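Local atomic coordinates of glutathione S-transferase enzyme with thioredoxin-like domain (Bradyrhizobium sp., PDB entry 4MF7), a protein that probably catalyses the conjugation of glutathione to electrophilic substrates, as expected of a dimeric glutathione transferase with a thioredoxin-like N-terminal domain. Residues W35-H39 and E68-I72; S86-N90 and L107-E111; L182-L186 and W211-L215. All coordinates share one frame; numbering follows the deposited sequence.

Interaction 1: residues W35-H39 and E68-I72; sequences WPAQH and EPHAI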
ATOM      1  N   TRP A  35      22.954 -14.440   1.355  1.00 38.70           N
ATOM      2  CA  TRP A  35      22.407 -14.673   2.701  1.00 37.63           C
ATOM      3  C   TRP A  35      21.869 -16.080   2.779  1.00 39.65           C
ATOM      4  O   TRP A  35      20.679 -16.301   2.600  1.00 37.88           O
ATOM      5  CB  TRP A  35      21.309 -13.640   3.064  1.00 41.82           C
ATOM      6  CG  TRP A  35      21.847 -12.253   3.171  1.00 35.44           C
ATOM      7  CD1 TRP A  35      22.436 -11.687   4.259  1.00 36.03           C
ATOM      8  CD2 TRP A  35      21.865 -11.259   2.143  1.00 36.29           C
ATOM      9  NE1 TRP A  35      22.816 -10.409   3.980  1.00 36.91           N
ATOM     10  CE2 TRP A  35      22.491 -10.122   2.680  1.00 36.88           C
ATOM     11  CE3 TRP A  35      21.416 -11.224   0.817  1.00 38.23           C
ATOM     12  CZ2 TRP A  35      22.668  -8.953   1.947  1.00 37.58           C
ATOM     13  CZ3 TRP A  35      21.602 -10.074   0.085  1.00 40.21           C
ATOM     14  CH2 TRP A  35      22.205  -8.942   0.657  1.00 42.09           C
ATOM     15  N   PRO A  36      22.761 -17.061   3.043  1.00 43.30           N
ATOM     16  CA  PRO A  36      22.352 -18.467   2.988  1.00 42.37           C
ATOM     17  C   PRO A  36      21.296 -18.820   4.025  1.00 36.59           C
ATOM     18  O   PRO A  36      21.280 -18.234   5.110  1.00 42.66           O
ATOM     19  CB  PRO A  36      23.668 -19.233   3.257  1.00 41.93           C
ATOM     20  CG  PRO A  36      24.751 -18.276   2.890  1.00 45.91           C
ATOM     21  CD  PRO A  36      24.215 -16.917   3.247  1.00 46.10           C
ATOM     22  N   ALA A  37      20.436 -19.759   3.680  1.00 35.78           N
ATOM     23  CA  ALA A  37      19.424 -20.251   4.594  1.00 35.72           C
ATOM     24  C   ALA A  37      20.015 -21.379   5.448  1.00 48.10           C
ATOM     25  O   ALA A  37      20.332 -22.440   4.913  1.00 42.58           O
ATOM     26  CB  ALA A  37      18.234 -20.771   3.807  1.00 41.12           C
ATOM     27  N   GLN A  38      20.190 -21.144   6.748  1.00 43.07           N
ATOM     28  CA  GLN A  38      20.598 -22.205   7.701  1.00 39.18           C
ATOM     29  C   GLN A  38      19.447 -23.168   7.985  1.00 49.69           C
ATOM     30  O   GLN A  38      19.697 -24.319   8.337  1.00 39.45           O
ATOM     31  CB  GLN A  38      21.102 -21.611   9.035  1.00 36.88           C
ATOM     32  CG  GLN A  38      22.274 -20.661   8.926  1.00 44.73           C
ATOM     33  CD  GLN A  38      23.496 -21.304   8.288  1.00 86.55           C
ATOM     34  OE1 GLN A  38      23.813 -22.468   8.552  1.00 66.73           O
ATOM     35  NE2 GLN A  38      24.185 -20.550   7.435  1.00 71.93           N
ATOM     36  N   HIS A  39      18.200 -22.679   7.847  1.00 29.10           N
ATOM     37  CA  HIS A  39      16.991 -23.402   8.108  1.00 26.04           C
ATOM     38  C   HIS A  39      16.022 -23.223   6.943  1.00 40.83           C
ATOM     39  O   HIS A  39      15.150 -22.343   6.955  1.00 32.66           O
ATOM     40  CB  HIS A  39      16.346 -22.935   9.401  1.00 32.27           C
ATOM     41  CG  HIS A  39      17.304 -22.913  10.554  1.00 41.62           C
ATOM     42  ND1 HIS A  39      17.824 -24.066  11.107  1.00 37.09           N
ATOM     43  CD2 HIS A  39      17.867 -21.883  11.226  1.00 40.06           C
ATOM     44  CE1 HIS A  39      18.666 -23.744  12.072  1.00 43.54           C
ATOM     45  NE2 HIS A  39      18.713 -22.428  12.165  1.00 41.22           N
ATOM     46  N   GLU A  68      13.722 -17.123   9.777  1.00 25.89           N
ATOM     47  CA  GLU A  68      15.138 -16.890   9.808  1.00 29.30           C
ATOM     48  C   GLU A  68      15.483 -15.509   9.299  1.00 30.00           C
ATOM     49  O   GLU A  68      15.444 -15.288   8.092  1.00 29.87           O
ATOM     50  CB  GLU A  68      15.852 -17.946   8.959  1.00 28.45           C
ATOM     51  CG  GLU A  68      17.373 -17.882   9.056  1.00 31.37           C
ATOM     52  CD  GLU A  68      18.051 -19.000   8.282  1.00 35.69           C
ATOM     53  OE1 GLU A  68      17.367 -19.988   7.898  1.00 34.49           O
ATOM     54  OE2 GLU A  68      19.268 -18.889   8.068  1.00 36.71           O
ATOM     55  N   PRO A  69      15.838 -14.579  10.223  1.00 28.21           N
ATOM     56  CA  PRO A  69      16.138 -13.227   9.806  1.00 28.35           C
ATOM     57  C   PRO A  69      17.559 -13.002   9.293  1.00 33.54           C
ATOM     58  O   PRO A  69      18.512 -13.654   9.749  1.00 34.84           O
ATOM     59  CB  PRO A  69      15.891 -12.424  11.081  1.00 31.08           C
ATOM     60  CG  PRO A  69      16.353 -13.347  12.161  1.00 34.33           C
ATOM     61  CD  PRO A  69      15.848 -14.695  11.696  1.00 33.01           C
ATOM     62  N   HIS A  70      17.680 -12.097   8.338  1.00 29.83           N
ATOM     63  CA  HIS A  70      18.943 -11.698   7.731  1.00 29.94           C
ATOM     64  C   HIS A  70      18.957 -10.179   7.622  1.00 34.60           C
ATOM     65  O   HIS A  70      18.129  -9.600   6.931  1.00 34.22           O
ATOM     66  CB  HIS A  70      19.134 -12.301   6.341  1.00 32.75           C
ATOM     67  CG  HIS A  70      19.018 -13.795   6.292  1.00 32.67           C
ATOM     68  ND1 HIS A  70      20.078 -14.641   6.555  1.00 34.51           N
ATOM     69  CD2 HIS A  70      17.954 -14.595   6.041  1.00 37.71           C
ATOM     70  CE1 HIS A  70      19.675 -15.895   6.435  1.00 35.08           C
ATOM     71  NE2 HIS A  70      18.388 -15.894   6.140  1.00 41.82           N
ATOM     72  N   ALA A  71      19.918  -9.547   8.291  1.00 30.22           N
ATOM     73  CA  ALA A  71      20.117  -8.109   8.186  1.00 34.50           C
ATOM     74  C   ALA A  71      20.731  -7.778   6.839  1.00 40.11           C
ATOM     75  O   ALA A  71      21.697  -8.401   6.418  1.00 41.19           O
ATOM     76  CB  ALA A  71      21.012  -7.587   9.309  1.00 37.78           C
ATOM     77  N   ILE A  72      20.157  -6.793   6.170  1.00 33.42           N
ATOM     78  CA  ILE A  72      20.613  -6.352   4.868  1.00 34.40           C
ATOM     79  C   ILE A  72      21.372  -5.043   5.105  1.00 38.81           C
ATOM     80  O   ILE A  72      20.786  -4.052   5.519  1.00 44.85           O
ATOM     81  CB  ILE A  72      19.410  -6.169   3.919  1.00 39.56           C
ATOM     82  CG1 ILE A  72      18.614  -7.484   3.807  1.00 33.91           C
ATOM     83  CG2 ILE A  72      19.852  -5.701   2.545  1.00 44.85           C
ATOM     84  CD1 ILE A  72      19.383  -8.681   3.312  1.00 40.87           C
TER
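The carboxylate of Glu68 takes two successive backbone N-H groups of the loop 35-39, one on each oxygen. Gln38 N donates to OE2 of Glu68 at 2.8 Å through the syn lone pair, and His39 N reaches OE1 of Glu68, also at 2.8 Å, from the syn side but 29° out of the carboxylate plane. Glu68 gets there with CG anti to its backbone N (chi1 -173°) and an extended chain. The two segments run nearly antiparallel, and farther along CB of Trp35 lies over one face of the His70 imidazole, 4.2 Å from its centroid, while CE1 of His70 approaches the carbonyl O of Pro36 at 3.1 Å. The methyl CD1 of Ile72 sits over the centre of the Trp35 six-membered ring in a CH-pi contact, 3.6 Å from the centroid. In the next shell the Gln44 amide ties the polar groups together: its NE2 bonds to Glu68 OE1 and its OE1 to His70 NE2, which helps to fix both side chains. The loop thus lies along strand 67-71, an outermost strand of this chain's sheet, whose backbone pairs with strand 43-47; Tyr46 of that strand and Phe84 of helix 82-87 pack against Trp35 and Ile72.

Interaction 2: residues S86-N90 and L107-E111; sequences SLNPN and LGLFE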
ATOM      1  N   SER A  86      17.581  -9.772  -7.013  1.00 40.59           N
ATOM      2  CA  SER A  86      16.923 -10.948  -7.607  1.00 44.33           C
ATOM      3  C   SER A  86      15.606 -11.272  -6.892  1.00 45.01           C
ATOM      4  O   SER A  86      14.706 -11.850  -7.491  1.00 40.67           O
ATOM      5  CB  SER A  86      17.850 -12.179  -7.621  1.00 42.00           C
ATOM      6  OG  SER A  86      17.913 -12.835  -6.357  1.00 46.24           O
ATOM      7  N   LEU A  87      15.486 -10.880  -5.622  1.00 38.76           N
ATOM      8  CA  LEU A  87      14.234 -11.043  -4.878  1.00 34.20           C
ATOM      9  C   LEU A  87      13.328  -9.809  -4.946  1.00 34.06           C
ATOM     10  O   LEU A  87      12.118  -9.932  -5.196  1.00 34.53           O
ATOM     11  CB  LEU A  87      14.524 -11.379  -3.416  1.00 33.97           C
ATOM     12  CG  LEU A  87      13.334 -11.588  -2.483  1.00 31.21           C
ATOM     13  CD1 LEU A  87      12.363 -12.638  -2.980  1.00 30.70           C
ATOM     14  CD2 LEU A  87      13.820 -11.924  -1.082  1.00 35.18           C
ATOM     15  N   ASN A  88      13.902  -8.637  -4.670  1.00 33.51           N
ATOM     16  CA  ASN A  88      13.184  -7.377  -4.808  1.00 38.63           C
ATOM     17  C   ASN A  88      13.940  -6.420  -5.733  1.00 35.72           C
ATOM     18  O   ASN A  88      14.829  -5.701  -5.280  1.00 32.51           O
ATOM     19  CB  ASN A  88      12.909  -6.699  -3.463  1.00 35.54           C
ATOM     20  CG  ASN A  88      12.002  -5.480  -3.611  1.00 33.26           C
ATOM     21  OD1 ASN A  88      11.503  -5.217  -4.713  1.00 37.79           O
ATOM     22  ND2 ASN A  88      11.799  -4.726  -2.524  1.00 32.62           N
ATOM     23  N   PRO A  89      13.584  -6.410  -7.037  1.00 34.01           N
ATOM     24  CA  PRO A  89      14.258  -5.492  -7.968  1.00 43.63           C
ATOM     25  C   PRO A  89      14.165  -4.026  -7.549  1.00 41.02           C
ATOM     26  O   PRO A  89      14.978  -3.222  -7.998  1.00 39.94           O
ATOM     27  CB  PRO A  89      13.515  -5.727  -9.290  1.00 44.94           C
ATOM     28  CG  PRO A  89      12.992  -7.116  -9.185  1.00 43.38           C
ATOM     29  CD  PRO A  89      12.562  -7.216  -7.732  1.00 41.79           C
ATOM     30  N   ASN A  90      13.183  -3.691  -6.711  1.00 35.47           N
ATOM     31  CA  ASN A  90      13.071  -2.351  -6.119  1.00 38.34           C
ATOM     32  C   ASN A  90      14.162  -1.975  -5.149  1.00 43.77           C
ATOM     33  O   ASN A  90      14.297  -0.807  -4.838  1.00 37.10           O
ATOM     34  CB  ASN A  90      11.762  -2.180  -5.354  1.00 46.06           C
ATOM     35  CG  ASN A  90      10.605  -1.941  -6.257  1.00 52.83           C
ATOM     36  OD1 ASN A  90       9.811  -2.845  -6.514  1.00 62.53           O
ATOM     37  ND2 ASN A  90      10.491  -0.715  -6.739  1.00 59.34           N
ATOM     38  N   LEU A 107       7.634 -19.150  -2.124  1.00 32.49           N
ATOM     39  CA  LEU A 107       7.082 -17.899  -2.653  1.00 31.67           C
ATOM     40  C   LEU A 107       7.947 -16.753  -2.147  1.00 30.57           C
ATOM     41  O   LEU A 107       8.096 -16.601  -0.933  1.00 34.52           O
ATOM     42  CB  LEU A 107       5.674 -17.717  -2.154  1.00 27.06           C
ATOM     43  CG  LEU A 107       5.058 -16.359  -2.550  1.00 40.86           C
ATOM     44  CD1 LEU A 107       4.870 -16.310  -4.064  1.00 35.97           C
ATOM     45  CD2 LEU A 107       3.756 -16.122  -1.824  1.00 38.35           C
ATOM     46  N   GLY A 108       8.514 -15.974  -3.073  1.00 29.10           N
ATOM     47  CA  GLY A 108       9.242 -14.773  -2.712  1.00 30.22           C
ATOM     48  C   GLY A 108       8.303 -13.592  -2.803  1.00 41.83           C
ATOM     49  O   GLY A 108       7.525 -13.479  -3.749  1.00 31.74           O
ATOM     50  N   LEU A 109       8.339 -12.723  -1.808  1.00 32.03           N
ATOM     51  CA  LEU A 109       7.372 -11.649  -1.752  1.00 31.47           C
ATOM     52  C   LEU A 109       8.012 -10.418  -1.126  1.00 32.09           C
ATOM     53  O   LEU A 109       8.708 -10.511  -0.130  1.00 29.83           O
ATOM     54  CB  LEU A 109       6.150 -12.109  -0.959  1.00 32.42           C
ATOM     55  CG  LEU A 109       4.814 -11.427  -1.147  1.00 43.73           C
ATOM     56  CD1 LEU A 109       4.288 -11.656  -2.558  1.00 34.69           C
ATOM     57  CD2 LEU A 109       3.826 -11.945  -0.102  1.00 34.34           C
ATOM     58  N   PHE A 110       7.793  -9.262  -1.742  1.00 25.87           N
ATOM     59  CA  PHE A 110       8.188  -8.016  -1.147  1.00 24.50           C
ATOM     60  C   PHE A 110       6.955  -7.109  -1.019  1.00 25.10           C
ATOM     61  O   PHE A 110       5.839  -7.493  -1.378  1.00 29.26           O
ATOM     62  CB  PHE A 110       9.340  -7.377  -1.922  1.00 27.94           C
ATOM     63  CG  PHE A 110       9.043  -7.195  -3.398  1.00 27.36           C
ATOM     64  CD1 PHE A 110       8.313  -6.111  -3.841  1.00 34.50           C
ATOM     65  CD2 PHE A 110       9.500  -8.117  -4.319  1.00 38.78           C
ATOM     66  CE1 PHE A 110       8.030  -5.954  -5.200  1.00 39.68           C
ATOM     67  CE2 PHE A 110       9.230  -7.973  -5.664  1.00 36.92           C
ATOM     68  CZ  PHE A 110       8.485  -6.895  -6.106  1.00 34.77           C
ATOM     69  N   GLU A 111       7.166  -5.929  -0.448  1.00 27.80           N
ATOM     70  CA  GLU A 111       6.135  -4.939  -0.194  1.00 26.51           C
ATOM     71  C   GLU A 111       5.470  -5.316   1.113  1.00 29.01           C
ATOM     72  O   GLU A 111       4.798  -6.352   1.224  1.00 26.66           O
ATOM     73  CB  GLU A 111       5.139  -4.773  -1.370  1.00 26.45           C
ATOM     74  CG  GLU A 111       4.463  -3.404  -1.405  1.00 38.82           C
ATOM     75  CD  GLU A 111       3.527  -3.169  -0.228  1.00 29.29           C
ATOM     76  OE1 GLU A 111       2.533  -3.901  -0.068  1.00 30.16           O
ATOM     77  OE2 GLU A 111       3.784  -2.239   0.548  1.00 36.90           O
TER
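Asn88 lays its carboxamide flat on the phenyl ring of Phe110, the two planes only 8° apart. OD1 of Asn88 stands over the ring centre, 3.3 Å above the plane, and CG of Asn88 lies 3.4 Å from CG of Phe110, so the amide runs from OD1 over the ring centre back to ND2 beside CB and CG of Phe110. Phe110 presents this face because chi1, at 55°, places its CG between the backbone N and the carbonyl carbon. At its edge the backbone O of Leu87 approaches CD2 of Phe110 at 3.3 Å near the ring plane, where the ring hydrogens point. CD of Pro89 comes obliquely to 4.0 Å from CE2 of Phe110. The amide of Asn90, turned 65° from the ring, brings its OD1 to 3.8 Å from CE1 of Phe110. Asn88 is held by bonds at both ends of its amide. OD1 accepts the backbone N-H of Asn90 at 3.0 Å, closing an Asx turn, with the donor well above the carbonyl plane, and ND2 donates to the backbone O of Lys92; together these fix the amide's rotation. At the other end of the contact, CD1 of Leu87 packs 3.8 Å from CA of Gly108, on the side where any CB would clash with that methyl. Gln139 of the second subunit bonds Phe110 N, so this strand, outermost in the sheet of its own chain, lies in the dimer interface. The arrangement joins the end of helix 82-87 to the last strand of the thioredoxin-like beta-beta-alpha half, just before Glu111 N-caps helix 112-123.

Interaction 3: residues L182-L186 and W211-L215; sequences LLGVL and WVRNL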
ATOM      1  N   LEU A 182      -0.485  13.143  10.695  1.00 31.72           N
ATOM      2  CA  LEU A 182      -0.714  11.698  10.802  1.00 35.07           C
ATOM      3  C   LEU A 182      -1.114  11.258  12.203  1.00 33.92           C
ATOM      4  O   LEU A 182      -2.047  10.484  12.397  1.00 32.40           O
ATOM      5  CB  LEU A 182       0.529  10.930  10.381  1.00 32.52           C
ATOM      6  CG  LEU A 182       0.765  10.411   8.955  1.00 51.52           C
ATOM      7  CD1 LEU A 182      -0.168  10.982   7.905  1.00 79.23           C
ATOM      8  CD2 LEU A 182       2.223  10.604   8.565  1.00 42.06           C
ATOM      9  N   LEU A 183      -0.395  11.749  13.206  1.00 29.52           N
ATOM     10  CA  LEU A 183      -0.777  11.458  14.585  1.00 27.80           C
ATOM     11  C   LEU A 183      -2.196  11.912  14.874  1.00 28.11           C
ATOM     12  O   LEU A 183      -2.878  11.273  15.652  1.00 29.75           O
ATOM     13  CB  LEU A 183       0.186  12.156  15.555  1.00 28.17           C
ATOM     14  CG  LEU A 183       1.575  11.525  15.698  1.00 27.88           C
ATOM     15  CD1 LEU A 183       2.479  12.472  16.489  1.00 28.99           C
ATOM     16  CD2 LEU A 183       1.537  10.162  16.352  1.00 29.43           C
ATOM     17  N   GLY A 184      -2.612  13.035  14.283  1.00 32.23           N
ATOM     18  CA  GLY A 184      -3.983  13.562  14.486  1.00 36.37           C
ATOM     19  C   GLY A 184      -5.063  12.629  13.932  1.00 29.06           C
ATOM     20  O   GLY A 184      -6.091  12.401  14.573  1.00 35.38           O
ATOM     21  N   VAL A 185      -4.793  12.063  12.764  1.00 33.11           N
ATOM     22  CA  VAL A 185      -5.664  11.050  12.183  1.00 34.36           C
ATOM     23  C   VAL A 185      -5.764   9.831  13.083  1.00 37.21           C
ATOM     24  O   VAL A 185      -6.861   9.375  13.388  1.00 32.49           O
ATOM     25  CB  VAL A 185      -5.187  10.661  10.769  1.00 34.39           C
ATOM     26  CG1 VAL A 185      -5.979   9.471  10.229  1.00 37.33           C
ATOM     27  CG2 VAL A 185      -5.338  11.865   9.848  1.00 38.60           C
ATOM     28  N   LEU A 186      -4.622   9.327  13.538  1.00 29.63           N
ATOM     29  CA  LEU A 186      -4.605   8.171  14.411  1.00 26.20           C
ATOM     30  C   LEU A 186      -5.316   8.463  15.738  1.00 28.54           C
ATOM     31  O   LEU A 186      -6.055   7.630  16.269  1.00 29.05           O
ATOM     32  CB  LEU A 186      -3.158   7.723  14.657  1.00 30.88           C
ATOM     33  CG  LEU A 186      -2.824   6.299  15.047  1.00 48.40           C
ATOM     34  CD1 LEU A 186      -3.485   5.261  14.157  1.00 42.16           C
ATOM     35  CD2 LEU A 186      -1.307   6.159  14.964  1.00 44.38           C
ATOM     36  N   TRP A 211       6.273   2.586  13.505  1.00 27.33           N
ATOM     37  CA  TRP A 211       6.416   3.932  12.972  1.00 29.02           C
ATOM     38  C   TRP A 211       6.242   4.992  14.060  1.00 37.78           C
ATOM     39  O   TRP A 211       7.055   5.906  14.182  1.00 33.60           O
ATOM     40  CB  TRP A 211       5.460   4.199  11.807  1.00 39.95           C
ATOM     41  CG  TRP A 211       5.258   5.683  11.541  1.00 49.80           C
ATOM     42  CD1 TRP A 211       6.153   6.551  10.977  1.00 83.63           C
ATOM     43  CD2 TRP A 211       4.093   6.460  11.856  1.00 42.85           C
ATOM     44  NE1 TRP A 211       5.613   7.817  10.922  1.00 82.59           N
ATOM     45  CE2 TRP A 211       4.354   7.787  11.460  1.00 73.55           C
ATOM     46  CE3 TRP A 211       2.859   6.158  12.445  1.00 90.74           C
ATOM     47  CZ2 TRP A 211       3.422   8.810  11.626  1.00 68.55           C
ATOM     48  CZ3 TRP A 211       1.935   7.176  12.611  1.00 83.79           C
ATOM     49  CH2 TRP A 211       2.222   8.483  12.206  1.00 62.82           C
ATOM     50  N   VAL A 212       5.170   4.896  14.831  1.00 29.65           N
ATOM     51  CA  VAL A 212       4.965   5.828  15.942  1.00 28.17           C
ATOM     52  C   VAL A 212       6.102   5.732  16.983  1.00 35.84           C
ATOM     53  O   VAL A 212       6.637   6.756  17.432  1.00 36.21           O
ATOM     54  CB  VAL A 212       3.615   5.602  16.651  1.00 30.91           C
ATOM     55  CG1 VAL A 212       3.433   6.633  17.757  1.00 35.75           C
ATOM     56  CG2 VAL A 212       2.453   5.684  15.668  1.00 37.73           C
ATOM     57  N   ARG A 213       6.455   4.516  17.371  1.00 31.92           N
ATOM     58  CA  ARG A 213       7.595   4.281  18.289  1.00 31.28           C
ATOM     59  C   ARG A 213       8.866   5.003  17.836  1.00 48.57           C
ATOM     60  O   ARG A 213       9.558   5.657  18.635  1.00 45.02           O
ATOM     61  CB  ARG A 213       7.819   2.798  18.482  1.00 37.57           C
ATOM     62  CG  ARG A 213       8.776   2.454  19.609  1.00 64.07           C
ATOM     63  CD  ARG A 213      10.111   2.037  19.046  1.00 58.09           C
ATOM     64  NE  ARG A 213      10.885   1.261  20.009  1.00 60.93           N
ATOM     65  CZ  ARG A 213      11.993   0.600  19.704  1.00 53.39           C
ATOM     66  NH1 ARG A 213      12.453   0.605  18.453  1.00 53.23           N
ATOM     67  NH2 ARG A 213      12.638  -0.079  20.645  1.00 62.55           N
ATOM     68  N   ASN A 214       9.148   4.926  16.547  1.00 38.55           N
ATOM     69  CA  ASN A 214      10.344   5.542  15.977  1.00 46.30           C
ATOM     70  C   ASN A 214      10.236   7.065  15.857  1.00 59.60           C
ATOM     71  O   ASN A 214      11.231   7.788  15.995  1.00 48.36           O
ATOM     72  CB  ASN A 214      10.629   4.932  14.603  1.00 50.37           C
ATOM     73  CG  ASN A 214      11.915   5.449  13.991  1.00 75.36           C
ATOM     74  OD1 ASN A 214      13.004   5.031  14.374  1.00 61.49           O
ATOM     75  ND2 ASN A 214      11.796   6.369  13.044  1.00 43.20           N
ATOM     76  N   LEU A 215       9.024   7.540  15.600  1.00 46.49           N
ATOM     77  CA  LEU A 215       8.745   8.972  15.401  1.00 46.58           C
ATOM     78  C   LEU A 215       9.176   9.788  16.616  1.00 48.59           C
ATOM     79  O   LEU A 215       9.652  10.911  16.479  1.00 59.51           O
ATOM     80  CB  LEU A 215       7.251   9.173  15.159  1.00 42.65           C
ATOM     81  CG  LEU A 215       6.772  10.432  14.468  1.00 80.90           C
ATOM     82  CD1 LEU A 215       6.998  10.298  12.971  1.00115.91           C
ATOM     83  CD2 LEU A 215       5.296  10.608  14.775  1.00 70.25           C
TER
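Trp211 rests the far end of its six-membered ring against Leu182, with CH2 of Trp211 3.5 Å from CB of Leu182 and CZ2 of Trp211 3.7 Å from the CD2 methyl of the same leucine. The indole reaches across because chi1 of 161° swings CG away from the backbone N and sends the benzo part outward from helix 203-215. Leu186, one turn on from Leu182, meets the same ring at its edge, its CD2 methyl lying near the ring plane beside CZ3 as the two side chains slide past each other in opposite directions. That methyl has a second neighbour: CD2 of Leu186 and CG2 of Val212 meet tip to tip at 3.9 Å. A similar meeting closes the other flank, where CD1 of Leu183 faces CD2 of Leu215 at 3.8 Å and CD2 of Leu183 approaches CG1 of Val212 more loosely. With an alanine in place of Trp211 the indole would be gone, which would probably open a gap beside Leu182 and leave the Leu186 methyl without its aromatic neighbour. The interface is wholly apolar between side chains, made by leucine and valine carbons and the far end of the indole. The axes of the two short helical segments are 12.5 Å apart at closest approach and cross at -134°, a wide separation that long side chains bridge. Around it, helix 232-241 packs on the same cluster through Val233, against Leu183 and Leu186, and through Trp236, against Leu186 and Val212; Leu215 also rests on Tyr175 and Ser179, earlier in helix 171-190. The contact therefore belongs to the core of the all-helical C-terminal domain, where helices 171-190, 203-215 and 232-241 come together.

From the N terminus, the three contacts follow in series, none nested within or crossing another. Interaction 1 closes a loop that runs through strand 43-47 and helix 53-63, holding the loop after helix 31-34 to strand 67-71. Interaction 2 then opens at the end of helix 82-87 and closes through strand 95-98 on strand 107-110. Strands 67-71 and 107-110 are the outermost strands of this chain's mixed sheet, so interactions 1 and 2 serve its two borders, their centres about 15 Å apart. Interaction 3 lies in the helical C-terminal domain, its centre about 30 Å from that of interaction 1 and about 27 Å from that of interaction 2, and joins helices 171-190 and 203-215.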